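Local coordinates for cytosine deaminase (Klebsiella pneumoniae, PDB 4R88), which probably catalyses the iron-dependent hydrolytic deamination of cytosine to uracil and ammonia, at residues 22-27 / 368-373; 146-151 / 170-175; 205-210 / 238-243. All blocks are in the same frame, centred on the assembly; numbering follows the deposited sequence.

Contact 1. Residues 22-27 / 368-373. With EDO (1,2-ethanediol), chain Y.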
loop_
_atom_site.group_PDB
_atom_site.type_symbol
_atom_site.label_atom_id
_atom_site.label_comp_id
_atom_site.label_asym_id
_atom_site.label_seq_id
_atom_site.Cartn_x
_atom_site.Cartn_y
_atom_site.Cartn_z
ATOM N N GLY B 22 -10.120 -33.834 10.462
ATOM C CA GLY B 22 -9.866 -32.470 10.887
ATOM C C GLY B 22 -8.402 -32.147 11.123
ATOM O O GLY B 22 -8.075 -31.034 11.543
ATOM N N ILE B 23 -7.515 -33.101 10.855
ATOM C CA ILE B 23 -6.082 -32.847 10.998
ATOM C C ILE B 23 -5.319 -33.194 9.723
ATOM O O ILE B 23 -5.854 -33.835 8.828
ATOM C CB ILE B 23 -5.445 -33.588 12.200
ATOM C CG1 ILE B 23 -5.316 -35.077 11.912
ATOM C CG2 ILE B 23 -6.231 -33.332 13.490
ATOM C CD1 ILE B 23 -4.626 -35.835 13.011
ATOM N N ILE B 24 -4.073 -32.739 9.638
ATOM C CA ILE B 24 -3.224 -33.035 8.491
ATOM C C ILE B 24 -2.630 -34.418 8.669
ATOM O O ILE B 24 -1.802 -34.643 9.552
ATOM C CB ILE B 24 -2.093 -32.017 8.343
ATOM C CG1 ILE B 24 -2.667 -30.614 8.174
ATOM C CG2 ILE B 24 -1.234 -32.364 7.146
ATOM C CD1 ILE B 24 -1.649 -29.517 8.390
ATOM N N HIS B 25 -3.061 -35.344 7.825
ATOM C CA HIS B 25 -2.697 -36.746 7.984
ATOM C C HIS B 25 -1.332 -37.070 7.385
ATOM O O HIS B 25 -0.502 -37.722 8.022
ATOM C CB HIS B 25 -3.773 -37.639 7.364
ATOM C CG HIS B 25 -3.596 -39.096 7.660
ATOM N ND1 HIS B 25 -3.479 -40.048 6.670
ATOM C CD2 HIS B 25 -3.516 -39.762 8.835
ATOM C CE1 HIS B 25 -3.335 -41.239 7.223
ATOM N NE2 HIS B 25 -3.351 -41.093 8.537
ATOM N N ARG B 26 -1.099 -36.613 6.161
ATOM C CA ARG B 26 0.149 -36.916 5.482
ATOM C C ARG B 26 0.542 -35.796 4.529
ATOM O O ARG B 26 -0.311 -35.191 3.880
ATOM C CB ARG B 26 0.026 -38.249 4.728
ATOM C CG ARG B 26 1.324 -38.759 4.128
ATOM C CD ARG B 26 1.137 -40.129 3.468
ATOM N NE ARG B 26 0.649 -41.124 4.420
ATOM C CZ ARG B 26 0.572 -42.428 4.174
ATOM N NH1 ARG B 26 0.955 -42.908 2.996
ATOM N NH2 ARG B 26 0.113 -43.253 5.108
ATOM N N ILE B 27 1.839 -35.505 4.478
ATOM C CA ILE B 27 2.385 -34.591 3.488
ATOM C C ILE B 27 3.498 -35.311 2.728
ATOM O O ILE B 27 4.459 -35.795 3.325
ATOM C CB ILE B 27 2.945 -33.316 4.131
ATOM C CG1 ILE B 27 1.835 -32.567 4.875
ATOM C CG2 ILE B 27 3.581 -32.419 3.069
ATOM C CD1 ILE B 27 2.309 -31.323 5.621
ATOM N N ARG B 368 -1.104 -31.794 12.880
ATOM C CA ARG B 368 -1.659 -30.494 13.268
ATOM C C ARG B 368 -3.032 -30.271 12.617
ATOM O O ARG B 368 -3.394 -30.984 11.673
ATOM C CB ARG B 368 -0.679 -29.370 12.923
ATOM C CG ARG B 368 0.719 -29.624 13.425
ATOM C CD ARG B 368 1.508 -28.345 13.563
ATOM N NE ARG B 368 2.875 -28.636 13.975
ATOM C CZ ARG B 368 3.845 -27.733 14.040
ATOM N NH1 ARG B 368 3.599 -26.470 13.718
ATOM N NH2 ARG B 368 5.060 -28.095 14.421
ATOM N N PRO B 369 -3.813 -29.304 13.132
ATOM C CA PRO B 369 -5.154 -29.093 12.573
ATOM C C PRO B 369 -5.138 -28.772 11.079
ATOM O O PRO B 369 -4.259 -28.047 10.580
ATOM C CB PRO B 369 -5.678 -27.877 13.366
ATOM C CG PRO B 369 -4.937 -27.913 14.634
ATOM C CD PRO B 369 -3.563 -28.419 14.288
ATOM N N ALA B 370 -6.124 -29.309 10.372
ATOM C CA ALA B 370 -6.263 -29.068 8.943
ATOM C C ALA B 370 -6.856 -27.682 8.669
ATOM O O ALA B 370 -8.006 -27.565 8.240
ATOM C CB ALA B 370 -7.121 -30.150 8.316
ATOM N N ASN B 371 -6.074 -26.640 8.949
ATOM C CA ASN B 371 -6.451 -25.273 8.619
ATOM C C ASN B 371 -5.416 -24.713 7.650
ATOM O O ASN B 371 -4.243 -24.599 7.990
ATOM C CB ASN B 371 -6.506 -24.386 9.857
ATOM C CG ASN B 371 -7.361 -24.968 10.974
ATOM O OD1 ASN B 371 -8.317 -25.715 10.735
ATOM N ND2 ASN B 371 -7.015 -24.621 12.210
ATOM N N LEU B 372 -5.840 -24.381 6.438
ATOM C CA LEU B 372 -4.891 -23.919 5.432
ATOM C C LEU B 372 -5.583 -23.113 4.351
ATOM O O LEU B 372 -6.803 -23.169 4.234
ATOM C CB LEU B 372 -4.156 -25.113 4.818
ATOM C CG LEU B 372 -5.000 -26.126 4.044
ATOM C CD1 LEU B 372 -4.780 -25.964 2.550
ATOM C CD2 LEU B 372 -4.677 -27.537 4.478
ATOM N N LEU B 373 -4.793 -22.359 3.579
ATOM C CA LEU B 373 -5.280 -21.675 2.393
ATOM C C LEU B 373 -4.525 -22.156 1.169
ATOM O O LEU B 373 -3.374 -22.578 1.259
ATOM C CB LEU B 373 -5.033 -20.173 2.476
ATOM C CG LEU B 373 -5.265 -19.471 3.793
ATOM C CD1 LEU B 373 -4.755 -18.034 3.685
ATOM C CD2 LEU B 373 -6.749 -19.510 4.111
HETATM C C1 EDO Y . -8.664 -24.551 16.855
HETATM O O1 EDO Y . -9.896 -24.100 16.272
HETATM C C2 EDO Y . -7.545 -24.399 15.830
HETATM O O2 EDO Y . -7.701 -25.435 14.856
#
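Ile24 and Ala370 each donate their backbone N-H to the opposite segment, and the two bonds frame a bridge in which the CA atoms of Ile23 and Pro369 come within 4.2 Å. Ile24 N reaches Arg368 O at 2.8 Å, almost head-on to the carbonyl (C=O...N angle 175°). Ala370 N gives the straighter N-H to Gly22 O, at 2.9 Å, but it arrives from above the carbonyl plane rather than on a lone pair.

The side chains lie mainly against backbone oxygens. The methyl CB of Ala370 rests 3.5 Å from Gly22 O. Ile24 runs its longer branch alongside the other segment: with CG1 beside the backbone N (chi1 -59°), the terminal CD1 comes 3.7 Å from Pro369 O, while CG1 is 4.5 Å from Ala370 CB. Ile23 meets Arg368 O through CB, and its CG1 branch leads off the contact.

Behind this layer, Ala370 is the centre of an inverse gamma turn just before strand 372-375. Asn371 is held by His396 N at OD1, and its ND2 donates to a 1,2-ethanediol oxygen, O2, at 2.9 Å. Leu19 and Leu364 pack on Ile24, and Arg368 NH1 is tied to Tyr362 O.

Strand 23-29 carries a classic beta bulge at His25 and Arg26, both facing Asp18. Pairing of an N-terminal strand with a segment near the C-terminus is characteristic of the small beta-rich domain that accompanies the barrel in many amidohydrolases.

Contact 2. Residues 146-151 / 170-175. With 1LD (5-fluorocytosine), chain S; EDO (1,2-ethanediol), chain C.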
loop_
_atom_site.group_PDB
_atom_site.type_symbol
_atom_site.label_atom_id
_atom_site.label_comp_id
_atom_site.label_asym_id
_atom_site.label_seq_id
_atom_site.Cartn_x
_atom_site.Cartn_y
_atom_site.Cartn_z
ATOM N N ILE B 146 -8.841 -12.420 23.042
ATOM C CA ILE B 146 -9.354 -11.128 23.487
ATOM C C ILE B 146 -8.376 -10.500 24.456
ATOM O O ILE B 146 -7.956 -11.147 25.422
ATOM C CB ILE B 146 -10.718 -11.292 24.176
ATOM C CG1 ILE B 146 -11.741 -11.809 23.165
ATOM C CG2 ILE B 146 -11.160 -9.951 24.799
ATOM C CD1 ILE B 146 -13.056 -12.225 23.771
ATOM N N VAL B 147 -8.007 -9.245 24.193
ATOM C CA VAL B 147 -7.087 -8.530 25.058
ATOM C C VAL B 147 -7.877 -7.517 25.870
ATOM O O VAL B 147 -8.658 -6.753 25.314
ATOM C CB VAL B 147 -6.031 -7.737 24.266
ATOM C CG1 VAL B 147 -4.988 -7.166 25.221
ATOM C CG2 VAL B 147 -5.369 -8.616 23.200
ATOM N N ALA B 148 -7.676 -7.505 27.181
ATOM C CA ALA B 148 -8.285 -6.473 28.000
ATOM C C ALA B 148 -7.451 -5.198 27.865
ATOM O O ALA B 148 -6.343 -5.086 28.403
ATOM C CB ALA B 148 -8.422 -6.949 29.465
ATOM N N PHE B 149 -7.982 -4.240 27.110
ATOM C CA PHE B 149 -7.228 -3.058 26.714
ATOM C C PHE B 149 -7.799 -1.810 27.376
ATOM O O PHE B 149 -8.925 -1.414 27.096
ATOM C CB PHE B 149 -7.269 -2.927 25.188
ATOM C CG PHE B 149 -6.721 -1.629 24.669
ATOM C CD1 PHE B 149 -5.428 -1.235 24.978
ATOM C CD2 PHE B 149 -7.496 -0.807 23.861
ATOM C CE1 PHE B 149 -4.906 -0.028 24.486
ATOM C CE2 PHE B 149 -6.988 0.406 23.367
ATOM C CZ PHE B 149 -5.691 0.788 23.677
ATOM N N PRO B 150 -7.030 -1.197 28.279
ATOM C CA PRO B 150 -7.539 -0.029 29.008
ATOM C C PRO B 150 -7.282 1.242 28.197
ATOM O O PRO B 150 -6.344 1.960 28.501
ATOM C CB PRO B 150 -6.699 -0.033 30.293
ATOM C CG PRO B 150 -5.369 -0.620 29.862
ATOM C CD PRO B 150 -5.682 -1.602 28.727
ATOM N N GLN B 151 -8.084 1.489 27.163
ATOM C CA GLN B 151 -7.835 2.610 26.252
ATOM C C GLN B 151 -7.507 3.922 26.960
ATOM O O GLN B 151 -6.563 4.631 26.571
ATOM C CB GLN B 151 -9.024 2.838 25.326
ATOM C CG GLN B 151 -8.874 4.070 24.451
ATOM C CD GLN B 151 -7.839 3.862 23.383
ATOM O OE1 GLN B 151 -8.155 3.375 22.301
ATOM N NE2 GLN B 151 -6.589 4.213 23.679
ATOM N N MET B 170 -13.370 -12.307 33.825
ATOM C CA MET B 170 -14.404 -12.708 32.872
ATOM C C MET B 170 -13.853 -13.571 31.736
ATOM O O MET B 170 -14.620 -14.110 30.938
ATOM C CB MET B 170 -15.072 -11.475 32.261
ATOM C CG MET B 170 -15.994 -10.737 33.228
ATOM S SD MET B 170 -16.356 -9.068 32.605
ATOM C CE MET B 170 -17.423 -9.497 31.233
ATOM N N GLY B 171 -12.530 -13.655 31.629
ATOM C CA GLY B 171 -11.923 -14.581 30.694
ATOM C C GLY B 171 -11.220 -13.970 29.503
ATOM O O GLY B 171 -10.952 -14.674 28.534
ATOM N N ALA B 172 -10.899 -12.677 29.553
ATOM C CA ALA B 172 -10.020 -12.137 28.521
ATOM C C ALA B 172 -8.711 -12.937 28.566
ATOM O O ALA B 172 -8.162 -13.159 29.644
ATOM C CB ALA B 172 -9.768 -10.657 28.743
ATOM N N ASP B 173 -8.231 -13.368 27.397
ATOM C CA ASP B 173 -7.043 -14.224 27.271
ATOM C C ASP B 173 -5.723 -13.485 27.483
ATOM O O ASP B 173 -4.694 -14.099 27.777
ATOM C CB ASP B 173 -6.998 -14.852 25.867
ATOM C CG ASP B 173 -8.348 -15.374 25.421
ATOM O OD1 ASP B 173 -8.754 -16.446 25.916
ATOM O OD2 ASP B 173 -9.011 -14.711 24.595
ATOM N N VAL B 174 -5.751 -12.171 27.289
ATOM C CA VAL B 174 -4.529 -11.377 27.211
ATOM C C VAL B 174 -4.712 -10.090 28.007
ATOM O O VAL B 174 -5.777 -9.490 27.985
ATOM C CB VAL B 174 -4.230 -10.990 25.755
ATOM C CG1 VAL B 174 -2.836 -10.368 25.627
ATOM C CG2 VAL B 174 -4.370 -12.201 24.823
ATOM N N VAL B 175 -3.671 -9.680 28.721
ATOM C CA VAL B 175 -3.693 -8.437 29.479
ATOM C C VAL B 175 -3.038 -7.348 28.644
ATOM O O VAL B 175 -1.907 -7.521 28.171
ATOM C CB VAL B 175 -2.937 -8.597 30.814
ATOM C CG1 VAL B 175 -2.856 -7.275 31.552
ATOM C CG2 VAL B 175 -3.612 -9.671 31.682
HETATM N N1 1LD S . -6.320 2.769 20.278
HETATM C C6 1LD S . -6.843 2.420 19.087
HETATM C C2 1LD S . -5.026 3.114 20.364
HETATM O O2 1LD S . -4.499 3.461 21.588
HETATM N N3 1LD S . -4.214 3.131 19.294
HETATM C C4 1LD S . -4.695 2.797 18.084
HETATM N N4 1LD S . -3.820 2.829 16.951
HETATM C C5 1LD S . -6.042 2.426 17.946
HETATM F F 1LD S . -6.548 2.080 16.759
HETATM C C1 EDO C . -9.100 -18.450 28.458
HETATM O O1 EDO C . -9.713 -17.513 29.349
HETATM C C2 EDO C . -7.630 -18.077 28.326
HETATM O O2 EDO C . -7.081 -17.932 29.639
#
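Asp173 curls back onto Ile146, within strand 143-149. Its CB lies 3.9 Å from Ile146 O, and CG stays beside the backbone N (chi1 -44°), which turns the carboxylate toward the neighbouring strand. There OD2 accepts the N-H of Ile146 at 2.8 Å through its anti lone pair, the one directed away from OD1. The other oxygen, OD1, forms a salt bridge with Lys135 and also touches C2 of a 1,2-ethanediol molecule, probably from the crystallisation liquor. One carboxylate thus grips a strand backbone and a lysine, and the lysine would probably stabilise its negative charge.

Beyond Asp173 the strands run parallel, with Val147 bridged to Val174 and Ala148 to Val175. Ala148 N bonds to Val174 O at 2.9 Å, whereas the bond from Val174 N to Ile146 O is weak. This is a beta-alpha-beta unit of the amidohydrolase TIM barrel: strand 143-149, helix 160-169, then strand 174-175. The helix closes with a Schellman motif in which Gly171 has positive phi.

Val147 and Val174 face the same side of the sheet and cross obliquely, Val147 CG2 coming 3.7 Å from Val174 CB. Ala148, on the other face, packs on helix 160-169, and its CB meets Ala172 CB at 4.0 Å.

Where the strand ends, Phe149 CZ presents the ring edge to O2 of 5-fluorocytosine. Gln151, its chain bent at chi2 (72°), reads the same ligand with both amide ends: OE1 accepts from N1 at 2.8 Å, and NE2 donates to O2 at 3.1 Å.

Contact 3. Residues 205-210 / 238-243. With FE2 (Fe (II) ion), chain T; 1LD (5-fluorocytosine), chain S.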
loop_
_atom_site.group_PDB
_atom_site.type_symbol
_atom_site.label_atom_id
_atom_site.label_comp_id
_atom_site.label_asym_id
_atom_site.label_seq_id
_atom_site.Cartn_x
_atom_site.Cartn_y
_atom_site.Cartn_z
ATOM N N LEU B 205 -1.660 -14.203 28.849
ATOM C CA LEU B 205 -0.699 -13.590 27.945
ATOM C C LEU B 205 -0.709 -12.070 28.153
ATOM O O LEU B 205 -1.550 -11.539 28.867
ATOM C CB LEU B 205 -0.998 -13.945 26.479
ATOM C CG LEU B 205 -1.169 -15.442 26.150
ATOM C CD1 LEU B 205 -1.456 -15.658 24.662
ATOM C CD2 LEU B 205 0.059 -16.210 26.559
ATOM N N VAL B 206 0.244 -11.385 27.531
ATOM C CA VAL B 206 0.385 -9.934 27.649
ATOM C C VAL B 206 0.574 -9.350 26.263
ATOM O O VAL B 206 1.319 -9.898 25.446
ATOM C CB VAL B 206 1.617 -9.562 28.507
ATOM C CG1 VAL B 206 1.895 -8.069 28.451
ATOM C CG2 VAL B 206 1.413 -10.016 29.940
ATOM N N ASP B 207 -0.110 -8.247 25.988
ATOM C CA ASP B 207 0.076 -7.536 24.733
ATOM C C ASP B 207 -0.254 -6.065 24.965
ATOM O O ASP B 207 -1.419 -5.674 25.048
ATOM C CB ASP B 207 -0.793 -8.117 23.617
ATOM C CG ASP B 207 -0.485 -7.493 22.255
ATOM O OD1 ASP B 207 -0.654 -8.183 21.223
ATOM O OD2 ASP B 207 -0.078 -6.309 22.210
ATOM N N VAL B 208 0.797 -5.261 25.041
ATOM C CA VAL B 208 0.686 -3.888 25.505
ATOM C C VAL B 208 0.867 -2.911 24.340
ATOM O O VAL B 208 1.791 -3.072 23.544
ATOM C CB VAL B 208 1.760 -3.616 26.602
ATOM C CG1 VAL B 208 1.809 -2.140 26.985
ATOM C CG2 VAL B 208 1.505 -4.474 27.835
ATOM N N HIS B 209 -0.026 -1.927 24.217
ATOM C CA HIS B 209 0.211 -0.793 23.311
ATOM C C HIS B 209 1.325 -0.002 23.920
ATOM O O HIS B 209 1.123 0.719 24.892
ATOM C CB HIS B 209 -0.991 0.132 23.226
ATOM C CG HIS B 209 -2.103 -0.401 22.387
ATOM N ND1 HIS B 209 -2.757 -1.579 22.682
ATOM C CD2 HIS B 209 -2.685 0.085 21.266
ATOM C CE1 HIS B 209 -3.698 -1.795 21.783
ATOM N NE2 HIS B 209 -3.674 -0.802 20.912
ATOM N N CYS B 210 2.512 -0.142 23.357
ATOM C CA CYS B 210 3.703 0.332 24.029
ATOM C C CYS B 210 4.343 1.447 23.190
ATOM O O CYS B 210 4.743 1.213 22.053
ATOM C CB CYS B 210 4.674 -0.845 24.203
ATOM S SG CYS B 210 5.948 -0.549 25.429
ATOM N N THR B 238 3.892 -9.594 24.308
ATOM C CA THR B 238 4.021 -8.900 23.039
ATOM C C THR B 238 3.984 -7.400 23.288
ATOM O O THR B 238 3.235 -6.930 24.146
ATOM C CB THR B 238 2.889 -9.325 22.088
ATOM O OG1 THR B 238 3.038 -10.724 21.787
ATOM C CG2 THR B 238 2.924 -8.504 20.793
ATOM N N ALA B 239 4.829 -6.650 22.576
ATOM C CA ALA B 239 4.757 -5.199 22.596
ATOM C C ALA B 239 4.215 -4.741 21.243
ATOM O O ALA B 239 4.855 -4.928 20.214
ATOM C CB ALA B 239 6.146 -4.585 22.852
ATOM N N SER B 240 3.027 -4.156 21.246
ATOM C CA SER B 240 2.456 -3.622 20.021
ATOM C C SER B 240 2.847 -2.162 19.797
ATOM O O SER B 240 2.978 -1.373 20.749
ATOM C CB SER B 240 0.931 -3.782 20.008
ATOM O OG SER B 240 0.551 -5.161 19.948
ATOM N N HIS B 241 3.021 -1.835 18.517
ATOM C CA HIS B 241 3.422 -0.516 18.017
ATOM C C HIS B 241 4.908 -0.190 18.222
ATOM O O HIS B 241 5.694 -0.308 17.282
ATOM C CB HIS B 241 2.496 0.599 18.518
ATOM C CG HIS B 241 1.053 0.386 18.164
ATOM N ND1 HIS B 241 0.594 0.396 16.861
ATOM C CD2 HIS B 241 -0.032 0.147 18.943
ATOM C CE1 HIS B 241 -0.710 0.171 16.854
ATOM N NE2 HIS B 241 -1.114 0.018 18.102
ATOM N N THR B 242 5.283 0.212 19.437
ATOM C CA THR B 242 6.640 0.698 19.725
ATOM C C THR B 242 7.124 1.744 18.704
ATOM O O THR B 242 8.305 1.789 18.341
ATOM C CB THR B 242 7.669 -0.448 19.955
ATOM O OG1 THR B 242 7.928 -1.151 18.732
ATOM C CG2 THR B 242 7.140 -1.440 21.026
ATOM N N CYS B 243 6.196 2.587 18.252
ATOM C CA CYS B 243 6.513 3.640 17.282
ATOM C C CYS B 243 7.667 4.533 17.736
ATOM O O CYS B 243 8.476 4.979 16.918
ATOM C CB CYS B 243 5.297 4.536 17.029
ATOM S SG CYS B 243 3.814 3.681 16.451
HETATM FE FE FE2 T . -4.025 -0.783 18.462
HETATM N N1 1LD S . -6.320 2.769 20.278
HETATM C C6 1LD S . -6.843 2.420 19.087
HETATM C C2 1LD S . -5.026 3.114 20.364
HETATM O O2 1LD S . -4.499 3.461 21.588
HETATM N N3 1LD S . -4.214 3.131 19.294
HETATM C C4 1LD S . -4.695 2.797 18.084
HETATM N N4 1LD S . -3.820 2.829 16.951
HETATM C C5 1LD S . -6.042 2.426 17.946
HETATM F F 1LD S . -6.548 2.080 16.759
HETATM O O HOH W 1 1.232 -12.078 23.625
#
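Val206 O accepts the N-H of Thr238 at 2.8 Å, and a water bridges Val206 O and Thr238 OG1. Asp207 follows, its CG anti to the backbone N (chi1 -173°), and crosses Thr238 to place OD2 2.6 Å from Ser240 OG. The serine hydroxyl donates to the syn lone pair, and OD1 is held in a salt bridge by Arg115. Val208 uses both backbone groups, donating to Thr238 O and accepting from Ser240 N. His209 turns inward to bind the iron(II) through NE2 at 2.5 Å, completing a site with His56, His58 and Asp308. Its CD2 lies 3.5 Å from CD2 at the edge of the His241 ring; the two side chains run side by side, pointing the same way, their rings oblique with planes at 50°. The iron also lies in the plane of the His241 ring, at its edge, 3.0 Å from NE2, longer than the His209 bond. Cys210 N bonds Ser240 O at 2.9 Å, and Cys210 O receives a weak bond from Thr242 N. The two parallel barrel strands run at 29° to each other; helix 220-231 packs on Val208, Cys210 and Ala239, helix 185-202 on Val206 and Val208, and strand 266-269 flanks segment 238-243.

Overall arrangement
Contacts 2 and 3 are adjoining parts of the same barrel, their centres 13 Å apart. Strand 174-175 joins directly to strand 205-210: Val175 N lies 2.8 Å from Leu205 O and Val175 O 2.9 Å from Asp207 N, both probable hydrogen bonds. At the strand ends the two contacts share the 5-fluorocytosine pocket, where contact 2 supplies the amide that pairs with the pyrimidine and contact 3 a histidine that binds the iron. Phe149 and His209 stack between them. Contact 1 lies apart, its centre about 30 Å from theirs and its nearest atoms about 16 Å away; along the chain, its two segments enclose both barrel contacts.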